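E3 ubiquitin ligase RavN (Legionella pneumophila, PDB 5MIY) acts as an E3 ubiquitin ligase, a bacterial effector that probably promotes transfer of ubiquitin to proteins of the host cell. Local coordinates at residues F96-P100 / D101-P105. Numbering follows the deposited sequence.
Sequences FAVDP and DKTEP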
loop_
_atom_site.group_PDB
_atom_site.type_symbol
_atom_site.label_atom_id
_atom_site.label_comp_id
_atom_site.label_asym_id
_atom_site.label_seq_id
_atom_site.Cartn_x
_atom_site.Cartn_y
_atom_site.Cartn_z
ATOM N N PHE A 96 1.430 8.742 11.552
ATOM C CA PHE A 96 0.754 7.461 11.716
ATOM C C PHE A 96 1.035 6.750 13.037
ATOM O O PHE A 96 0.454 5.685 13.277
ATOM C CB PHE A 96 1.109 6.536 10.534
ATOM C CG PHE A 96 0.850 7.165 9.188
ATOM C CD1 PHE A 96 -0.453 7.377 8.745
ATOM C CD2 PHE A 96 1.901 7.570 8.380
ATOM C CE1 PHE A 96 -0.701 7.971 7.514
ATOM C CE2 PHE A 96 1.662 8.160 7.143
ATOM C CZ PHE A 96 0.357 8.363 6.712
ATOM N N ALA A 97 1.890 7.303 13.903
ATOM C CA ALA A 97 2.148 6.742 15.237
ATOM C C ALA A 97 2.754 5.341 15.168
ATOM O O ALA A 97 2.437 4.468 15.981
ATOM C CB ALA A 97 0.881 6.733 16.096
ATOM N N VAL A 98 3.634 5.124 14.194
ATOM C CA VAL A 98 4.368 3.871 14.055
ATOM C C VAL A 98 5.835 4.200 13.843
ATOM O O VAL A 98 6.173 4.991 12.956
ATOM C CB VAL A 98 3.856 3.015 12.877
ATOM C CG1 VAL A 98 4.615 1.692 12.828
ATOM C CG2 VAL A 98 2.358 2.776 12.979
ATOM N N ASP A 99 6.711 3.602 14.655
ATOM C CA ASP A 99 8.131 3.602 14.344
ATOM C C ASP A 99 8.414 2.347 13.533
ATOM O O ASP A 99 8.406 1.245 14.103
ATOM C CB ASP A 99 8.987 3.631 15.605
ATOM C CG ASP A 99 10.456 3.932 15.308
ATOM O OD1 ASP A 99 10.918 3.663 14.175
ATOM O OD2 ASP A 99 11.157 4.444 16.205
ATOM N N PRO A 100 8.650 2.451 12.224
ATOM C CA PRO A 100 8.846 1.235 11.422
ATOM C C PRO A 100 10.153 0.523 11.724
ATOM O O PRO A 100 10.201 -0.711 11.654
ATOM C CB PRO A 100 8.803 1.759 9.980
ATOM C CG PRO A 100 9.226 3.188 10.092
ATOM C CD PRO A 100 8.729 3.678 11.414
ATOM N N ASP A 101 11.212 1.259 12.067
ATOM C CA ASP A 101 12.479 0.618 12.399
ATOM C C ASP A 101 12.463 -0.031 13.777
ATOM O O ASP A 101 13.441 -0.694 14.135
ATOM C CB ASP A 101 13.625 1.629 12.300
ATOM C CG ASP A 101 13.942 2.014 10.859
ATOM O OD1 ASP A 101 13.559 1.254 9.938
ATOM O OD2 ASP A 101 14.566 3.075 10.643
ATOM N N LYS A 102 11.382 0.133 14.545
ATOM C CA LYS A 102 11.187 -0.581 15.800
ATOM C C LYS A 102 9.900 -1.405 15.813
ATOM O O LYS A 102 9.477 -1.860 16.882
ATOM C CB LYS A 102 11.195 0.402 16.977
ATOM C CG LYS A 102 12.323 1.432 16.911
ATOM C CD LYS A 102 13.137 1.489 18.202
ATOM C CE LYS A 102 14.077 2.690 18.194
ATOM N NZ LYS A 102 13.390 3.908 17.653
ATOM N N THR A 103 9.271 -1.624 14.659
ATOM C CA THR A 103 8.078 -2.455 14.570
ATOM C C THR A 103 8.306 -3.501 13.490
ATOM O O THR A 103 8.816 -3.182 12.414
ATOM C CB THR A 103 6.828 -1.622 14.246
ATOM O OG1 THR A 103 6.663 -0.598 15.237
ATOM C CG2 THR A 103 5.568 -2.497 14.220
ATOM N N GLU A 104 7.951 -4.739 13.785
ATOM C CA GLU A 104 8.172 -5.807 12.824
ATOM C C GLU A 104 7.187 -5.629 11.680
ATOM O O GLU A 104 5.980 -5.543 11.932
ATOM C CB GLU A 104 7.992 -7.168 13.482
ATOM C CG GLU A 104 8.386 -8.339 12.598
ATOM C CD GLU A 104 8.939 -9.498 13.398
ATOM O OE1 GLU A 104 8.600 -9.611 14.595
ATOM O OE2 GLU A 104 9.724 -10.287 12.834
ATOM N N PRO A 105 7.642 -5.524 10.434
ATOM C CA PRO A 105 6.699 -5.451 9.313
ATOM C C PRO A 105 6.054 -6.805 9.072
ATOM O O PRO A 105 6.488 -7.840 9.584
ATOM C CB PRO A 105 7.575 -5.030 8.129
ATOM C CG PRO A 105 8.948 -5.550 8.487
ATOM C CD PRO A 105 9.047 -5.440 9.988
#
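The carbonyl of Asp99 meets Lys102 and Thr103, and its carboxylate meets Lys102, closing a tight turn in the loop between helix 89-96 and strand 106-107. The carbonyl oxygen takes two donors: Thr103 OG1 stands 2.8 Å from Asp99 O, and Lys102 N stands 3.2 Å from the same atom. Both lie well out of the carbonyl plane, on opposite faces, Lys102 N by 64°. The backbone bond from Lys102 to Asp99 spans i to i+3 of a type I beta turn with Pro100 and Asp101 at its corners. A weak bond repeats this spacing one residue on, from Thr103 N to Pro100 O at 3.3 Å.

With CG anti to the backbone N (chi1 -168°), the Asp99 carboxylate turns back over the bend. Asp99 OD1 accepts a weak, strongly bent bond from Asp101 N (3.2 Å, 126°). Asp99 OD2 receives Lys102 NZ at 2.7 Å in a salt bridge, on the syn side but tilted out of the carboxylate plane; the lysine chain, bent at chi2 and chi4, arches over OD2, its CG and NZ both close to that oxygen.

The carboxylate of Asp101 pairs elsewhere, OD1 with Lys30 and OD2 with Lys89, while Trp60 NE1 donates to Thr103 O. Pro100 packs on Phe36, Val92 and Trp60. The turn's shape thus probably rests on Asp99, whose carbonyl holds Thr103 OG1 and Lys102 N while its carboxylate holds Lys102 NZ; the two weak bonds probably add little.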